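Local coordinates for protein polysaccharide deacetylase (Ammonifex degensii, PDB 4WCJ) that probably removes N-acetyl groups from poly-beta-1,6-N-acetyl-D-glucosamine as a zinc-binding family 4 carbohydrate esterase, at residues P75-E79 and T201-A205; L37-H43 and L92-D98. One frame throughout, in Å; residues are numbered along the deposited sequence.

Contact 1 of 2, residues P75-E79 and T201-A205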
loop_
_atom_site.group_PDB
_atom_site.type_symbol
_atom_site.label_atom_id
_atom_site.label_comp_id
_atom_site.label_asym_id
_atom_site.label_seq_id
_atom_site.Cartn_x
_atom_site.Cartn_y
_atom_site.Cartn_z
ATOM N N PRO A 75 -8.800 -5.512 -0.212
ATOM C CA PRO A 75 -8.923 -4.083 -0.508
ATOM C C PRO A 75 -10.380 -3.641 -0.727
ATOM O O PRO A 75 -10.751 -2.565 -0.257
ATOM C CB PRO A 75 -8.085 -3.924 -1.782
ATOM C CG PRO A 75 -7.042 -4.978 -1.655
ATOM C CD PRO A 75 -7.783 -6.162 -1.059
ATOM N N GLN A 76 -11.184 -4.450 -1.416
ATOM C CA GLN A 76 -12.601 -4.135 -1.595
ATOM C C GLN A 76 -13.334 -4.055 -0.261
ATOM O O GLN A 76 -14.141 -3.151 -0.043
ATOM C CB GLN A 76 -13.283 -5.172 -2.491
ATOM C CG GLN A 76 -13.709 -4.635 -3.850
ATOM C CD GLN A 76 -14.601 -3.417 -3.734
ATOM O OE1 GLN A 76 -15.529 -3.388 -2.928
ATOM N NE2 GLN A 76 -14.308 -2.390 -4.528
ATOM N N GLU A 77 -13.059 -5.010 0.623
ATOM C CA GLU A 77 -13.668 -5.026 1.951
ATOM C C GLU A 77 -13.289 -3.767 2.718
ATOM O O GLU A 77 -14.126 -3.164 3.393
ATOM C CB GLU A 77 -13.242 -6.277 2.735
ATOM C CG GLU A 77 -14.056 -7.521 2.390
ATOM C CD GLU A 77 -13.538 -8.792 3.047
ATOM O OE1 GLU A 77 -12.350 -8.854 3.410
ATOM O OE2 GLU A 77 -14.331 -9.748 3.193
ATOM N N ALA A 78 -12.027 -3.372 2.585
ATOM C CA ALA A 78 -11.526 -2.185 3.270
ATOM C C ALA A 78 -12.259 -0.939 2.799
ATOM O O ALA A 78 -12.615 -0.075 3.609
ATOM C CB ALA A 78 -10.024 -2.033 3.049
ATOM N N GLU A 79 -12.476 -0.849 1.490
ATOM C CA GLU A 79 -13.151 0.302 0.907
ATOM C C GLU A 79 -14.595 0.363 1.363
ATOM O O GLU A 79 -15.095 1.423 1.723
ATOM C CB GLU A 79 -13.112 0.267 -0.622
ATOM C CG GLU A 79 -13.658 1.552 -1.255
ATOM C CD GLU A 79 -13.929 1.404 -2.737
ATOM O OE1 GLU A 79 -14.851 2.083 -3.243
ATOM O OE2 GLU A 79 -13.215 0.616 -3.394
ATOM N N THR A 201 -8.140 1.542 -11.849
ATOM C CA THR A 201 -7.368 1.619 -10.612
ATOM C C THR A 201 -8.104 2.423 -9.544
ATOM O O THR A 201 -8.223 3.639 -9.654
ATOM C CB THR A 201 -5.987 2.260 -10.858
ATOM O OG1 THR A 201 -5.353 1.613 -11.966
ATOM C CG2 THR A 201 -5.103 2.160 -9.614
ATOM N N ARG A 202 -8.580 1.753 -8.499
ATOM C CA ARG A 202 -9.333 2.449 -7.452
ATOM C C ARG A 202 -8.452 3.086 -6.369
ATOM O O ARG A 202 -8.874 4.032 -5.683
ATOM C CB ARG A 202 -10.319 1.480 -6.792
ATOM C CG ARG A 202 -11.385 0.937 -7.724
ATOM C CD ARG A 202 -12.364 0.016 -6.996
ATOM N NE ARG A 202 -13.362 0.740 -6.211
ATOM C CZ ARG A 202 -14.440 1.325 -6.729
ATOM N NH1 ARG A 202 -15.308 1.952 -5.942
ATOM N NH2 ARG A 202 -14.653 1.290 -8.040
ATOM N N TYR A 203 -7.221 2.597 -6.214
ATOM C CA TYR A 203 -6.447 2.928 -5.021
ATOM C C TYR A 203 -5.105 3.585 -5.305
ATOM O O TYR A 203 -4.369 3.155 -6.191
ATOM C CB TYR A 203 -6.234 1.657 -4.198
ATOM C CG TYR A 203 -7.524 0.906 -3.984
ATOM C CD1 TYR A 203 -8.640 1.557 -3.487
ATOM C CD2 TYR A 203 -7.637 -0.440 -4.303
ATOM C CE1 TYR A 203 -9.838 0.894 -3.299
ATOM C CE2 TYR A 203 -8.824 -1.110 -4.116
ATOM C CZ TYR A 203 -9.923 -0.441 -3.613
ATOM O OH TYR A 203 -11.118 -1.119 -3.435
ATOM N N PHE A 204 -4.774 4.606 -4.512
ATOM C CA PHE A 204 -3.526 5.345 -4.682
ATOM C C PHE A 204 -2.791 5.504 -3.353
ATOM O O PHE A 204 -3.416 5.731 -2.316
ATOM C CB PHE A 204 -3.808 6.731 -5.288
ATOM C CG PHE A 204 -2.564 7.516 -5.629
ATOM C CD1 PHE A 204 -1.918 8.292 -4.669
ATOM C CD2 PHE A 204 -2.068 7.512 -6.921
ATOM C CE1 PHE A 204 -0.791 9.009 -4.990
ATOM C CE2 PHE A 204 -0.936 8.237 -7.245
ATOM C CZ PHE A 204 -0.296 8.979 -6.284
ATOM N N ALA A 205 -1.465 5.389 -3.396
ATOM C CA ALA A 205 -0.617 5.632 -2.221
ATOM C C ALA A 205 0.419 6.696 -2.536
ATOM O O ALA A 205 1.147 6.596 -3.528
ATOM C CB ALA A 205 0.065 4.353 -1.767
#
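Helix 75-79 runs at 90° to strand 203-205, their axes 12.0 Å apart at closest approach, and the long side chains of E79, R202 and Y203 span the gap. E79 does most of the work: with CG anti to the backbone N (chi1 -173°) and the chain extended beyond it, the carboxylate is carried out to R202, just before the strand, and Y203, its first residue. R202 grips it side-on, one nitrogen to each oxygen. NH1 of R202 reaches OE1 of E79 at 2.7 Å, almost dead straight, and NE of R202 reaches OE2 of E79 at 2.8 Å; each oxygen of E79 offers its syn lone pair, and the two flat groups are nearly coplanar. The anti lone pair of E79 OE2 is taken by the Y203 hydroxyl, OH to OE2 2.7 Å, with the ring plane turned 80° from the carboxylate. CB of R202 sits over the centre of one face of the Y203 ring, and CB of P75 meets CE2 of Y203 at 3.7 Å. Three donors thus hold one buried carboxylate, fixing its rotation and probably keeping it ionised, tying helix 75-82 to the start of strand 203-205 in the beta-alpha barrel, away from the zinc.

Contact 2 of 2, residues L37-H43 and L92-D98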
loop_
_atom_site.group_PDB
_atom_site.type_symbol
_atom_site.label_atom_id
_atom_site.label_comp_id
_atom_site.label_asym_id
_atom_site.label_seq_id
_atom_site.Cartn_x
_atom_site.Cartn_y
_atom_site.Cartn_z
ATOM N N LEU A 37 -9.859 -0.718 11.526
ATOM C CA LEU A 37 -8.978 -1.197 10.469
ATOM C C LEU A 37 -7.574 -0.613 10.542
ATOM O O LEU A 37 -7.399 0.589 10.371
ATOM C CB LEU A 37 -9.574 -0.864 9.103
ATOM C CG LEU A 37 -8.675 -1.118 7.886
ATOM C CD1 LEU A 37 -8.384 -2.603 7.710
ATOM C CD2 LEU A 37 -9.293 -0.528 6.627
ATOM N N VAL A 38 -6.580 -1.462 10.772
ATOM C CA VAL A 38 -5.186 -1.041 10.664
ATOM C C VAL A 38 -4.623 -1.527 9.335
ATOM O O VAL A 38 -4.833 -2.672 8.944
ATOM C CB VAL A 38 -4.328 -1.565 11.847
ATOM C CG1 VAL A 38 -2.844 -1.548 11.506
ATOM C CG2 VAL A 38 -4.610 -0.746 13.099
ATOM N N VAL A 39 -3.935 -0.641 8.625
ATOM C CA VAL A 39 -3.385 -0.980 7.325
ATOM C C VAL A 39 -1.861 -0.955 7.394
ATOM O O VAL A 39 -1.267 0.076 7.702
ATOM C CB VAL A 39 -3.896 -0.013 6.235
ATOM C CG1 VAL A 39 -3.384 -0.424 4.872
ATOM C CG2 VAL A 39 -5.421 0.006 6.223
ATOM N N LEU A 40 -1.231 -2.098 7.123
ATOM C CA LEU A 40 0.225 -2.198 7.226
ATOM C C LEU A 40 0.890 -1.834 5.907
ATOM O O LEU A 40 0.402 -2.197 4.839
ATOM C CB LEU A 40 0.641 -3.607 7.648
ATOM C CG LEU A 40 -0.053 -4.179 8.884
ATOM C CD1 LEU A 40 0.416 -5.605 9.160
ATOM C CD2 LEU A 40 0.169 -3.295 10.089
ATOM N N CYS A 41 1.992 -1.095 5.990
ATOM C CA CYS A 41 2.783 -0.755 4.819
ATOM C C CYS A 41 4.165 -1.400 4.896
ATOM O O CYS A 41 5.001 -1.023 5.725
ATOM C CB CYS A 41 2.920 0.760 4.666
ATOM S SG CYS A 41 3.996 1.255 3.295
ATOM N N TYR A 42 4.380 -2.382 4.026
ATOM C CA TYR A 42 5.675 -3.032 3.838
ATOM C C TYR A 42 6.314 -2.559 2.533
ATOM O O TYR A 42 5.640 -1.967 1.682
ATOM C CB TYR A 42 5.531 -4.557 3.802
ATOM C CG TYR A 42 5.019 -5.219 5.059
ATOM C CD1 TYR A 42 5.895 -5.608 6.070
ATOM C CD2 TYR A 42 3.666 -5.491 5.222
ATOM C CE1 TYR A 42 5.433 -6.232 7.218
ATOM C CE2 TYR A 42 3.193 -6.110 6.369
ATOM C CZ TYR A 42 4.083 -6.483 7.360
ATOM O OH TYR A 42 3.622 -7.102 8.500
ATOM N N HIS A 43 7.614 -2.796 2.379
ATOM C CA HIS A 43 8.300 -2.498 1.125
ATOM C C HIS A 43 8.989 -3.736 0.576
ATOM O O HIS A 43 8.611 -4.273 -0.467
ATOM C CB HIS A 43 9.323 -1.375 1.317
ATOM C CG HIS A 43 8.701 -0.022 1.449
ATOM N ND1 HIS A 43 8.231 0.467 2.647
ATOM C CD2 HIS A 43 8.458 0.939 0.527
ATOM C CE1 HIS A 43 7.725 1.674 2.458
ATOM N NE2 HIS A 43 7.853 1.984 1.181
ATOM N N LEU A 92 -9.726 -5.283 12.286
ATOM C CA LEU A 92 -9.424 -5.566 10.875
ATOM C C LEU A 92 -8.014 -5.136 10.463
ATOM O O LEU A 92 -7.483 -4.159 10.990
ATOM C CB LEU A 92 -10.446 -4.871 9.975
ATOM C CG LEU A 92 -11.892 -4.912 10.473
ATOM C CD1 LEU A 92 -12.788 -4.095 9.570
ATOM C CD2 LEU A 92 -12.393 -6.345 10.572
ATOM N N VAL A 93 -7.415 -5.859 9.516
ATOM C CA VAL A 93 -6.100 -5.496 8.982
ATOM C C VAL A 93 -6.009 -5.703 7.472
ATOM O O VAL A 93 -6.417 -6.738 6.954
ATOM C CB VAL A 93 -4.961 -6.297 9.661
ATOM C CG1 VAL A 93 -3.651 -6.143 8.896
ATOM C CG2 VAL A 93 -4.773 -5.841 11.091
ATOM N N LEU A 94 -5.477 -4.698 6.780
ATOM C CA LEU A 94 -5.133 -4.799 5.367
ATOM C C LEU A 94 -3.617 -4.781 5.189
ATOM O O LEU A 94 -2.928 -3.890 5.704
ATOM C CB LEU A 94 -5.763 -3.653 4.573
ATOM C CG LEU A 94 -5.403 -3.575 3.086
ATOM C CD1 LEU A 94 -5.781 -4.860 2.362
ATOM C CD2 LEU A 94 -6.081 -2.390 2.432
ATOM N N VAL A 95 -3.099 -5.769 4.468
ATOM C CA VAL A 95 -1.682 -5.809 4.126
ATOM C C VAL A 95 -1.434 -5.040 2.830
ATOM O O VAL A 95 -2.117 -5.267 1.830
ATOM C CB VAL A 95 -1.179 -7.265 3.967
ATOM C CG1 VAL A 95 0.278 -7.285 3.527
ATOM C CG2 VAL A 95 -1.369 -8.034 5.262
ATOM N N THR A 96 -0.484 -4.104 2.858
ATOM C CA THR A 96 -0.086 -3.394 1.642
ATOM C C THR A 96 1.435 -3.342 1.473
ATOM O O THR A 96 2.199 -3.353 2.454
ATOM C CB THR A 96 -0.641 -1.936 1.598
ATOM O OG1 THR A 96 0.150 -1.073 2.429
ATOM C CG2 THR A 96 -2.104 -1.890 2.016
ATOM N N PHE A 97 1.858 -3.271 0.214
ATOM C CA PHE A 97 3.257 -3.097 -0.158
ATOM C C PHE A 97 3.417 -1.905 -1.087
ATOM O O PHE A 97 2.612 -1.739 -2.006
ATOM C CB PHE A 97 3.801 -4.342 -0.863
ATOM C CG PHE A 97 4.113 -5.475 0.060
ATOM C CD1 PHE A 97 3.105 -6.261 0.576
ATOM C CD2 PHE A 97 5.425 -5.749 0.410
ATOM C CE1 PHE A 97 3.394 -7.310 1.423
ATOM C CE2 PHE A 97 5.720 -6.797 1.260
ATOM C CZ PHE A 97 4.706 -7.571 1.771
ATOM N N ASP A 98 4.456 -1.101 -0.862
ATOM C CA ASP A 98 4.796 0.030 -1.742
ATOM C C ASP A 98 6.041 -0.211 -2.583
ATOM O O ASP A 98 7.037 -0.679 -2.058
ATOM C CB ASP A 98 5.036 1.307 -0.930
ATOM C CG ASP A 98 3.754 1.947 -0.445
ATOM O OD1 ASP A 98 2.666 1.359 -0.647
ATOM O OD2 ASP A 98 3.847 3.037 0.155
HETATM O O HOH W 1 7.856 -3.113 -3.049
HETATM O O HOH W 2 6.539 3.903 0.074
#
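F97 and Y42 are neighbours on the same face of two adjacent parallel strands, paired in register from L37 with L92 to Y42 with F97. From its CB, 3.9 Å from O of Y42, the F97 side chain turns with CG anti to the carbonyl carbon (chi1 -77°), laying one ring face under CB of Y42, which approaches CE2 of F97 to 3.4 Å in a CH-pi contact. CD2 brings the ring edge to O of H43, at 3.6 Å, and CZ, at the tip, meets CB and CG of Y42. The two rings are near parallel but slid apart, with little overlap. Replacing this ring by an alanine is likely to leave CB of Y42 without the face it rests on and to open a gap beside the Y42 ring. On the other face of the sheet, T96 OG1 donates to O of L40 at 2.7 Å, while T96 N reaches that oxygen from the opposite face of its carbonyl plane. The C-terminal ends bring H43 and D98 to the zinc site, where water bridges NE2 of H43 to OD2 of D98, itself salt-bridged to R245. Strand 36-42 lies between strands 91-99 and 242-247 in the beta-alpha barrel; strand 119-123 flanks 91-99, and helix 75-82 covers L37 and L92.

Contact 1 and contact 2 have centres 11 Å apart and meet directly inside the barrel fold. A78, on the helix of contact 1, packs its CB against CD2 of L37 at 3.9 Å and CD2 of L94 at 4.0 Å. On the strand side of contact 1, A205 CB lies 4.1 Å from OD1 of D98 in contact 2. Contact 2 leads straight to the metal: the D98 side chain is about 4 Å from the zinc ion, which D99, H157 and H162 bind, and the H43 side chain is about 3 Å from that of D99. Contact 1 stands farther back, with the Y203 side chain about 14 Å from the zinc, yet O of A205 accepts a hydrogen bond from ND1 of H157, linking strand 203-205 to a zinc ligand.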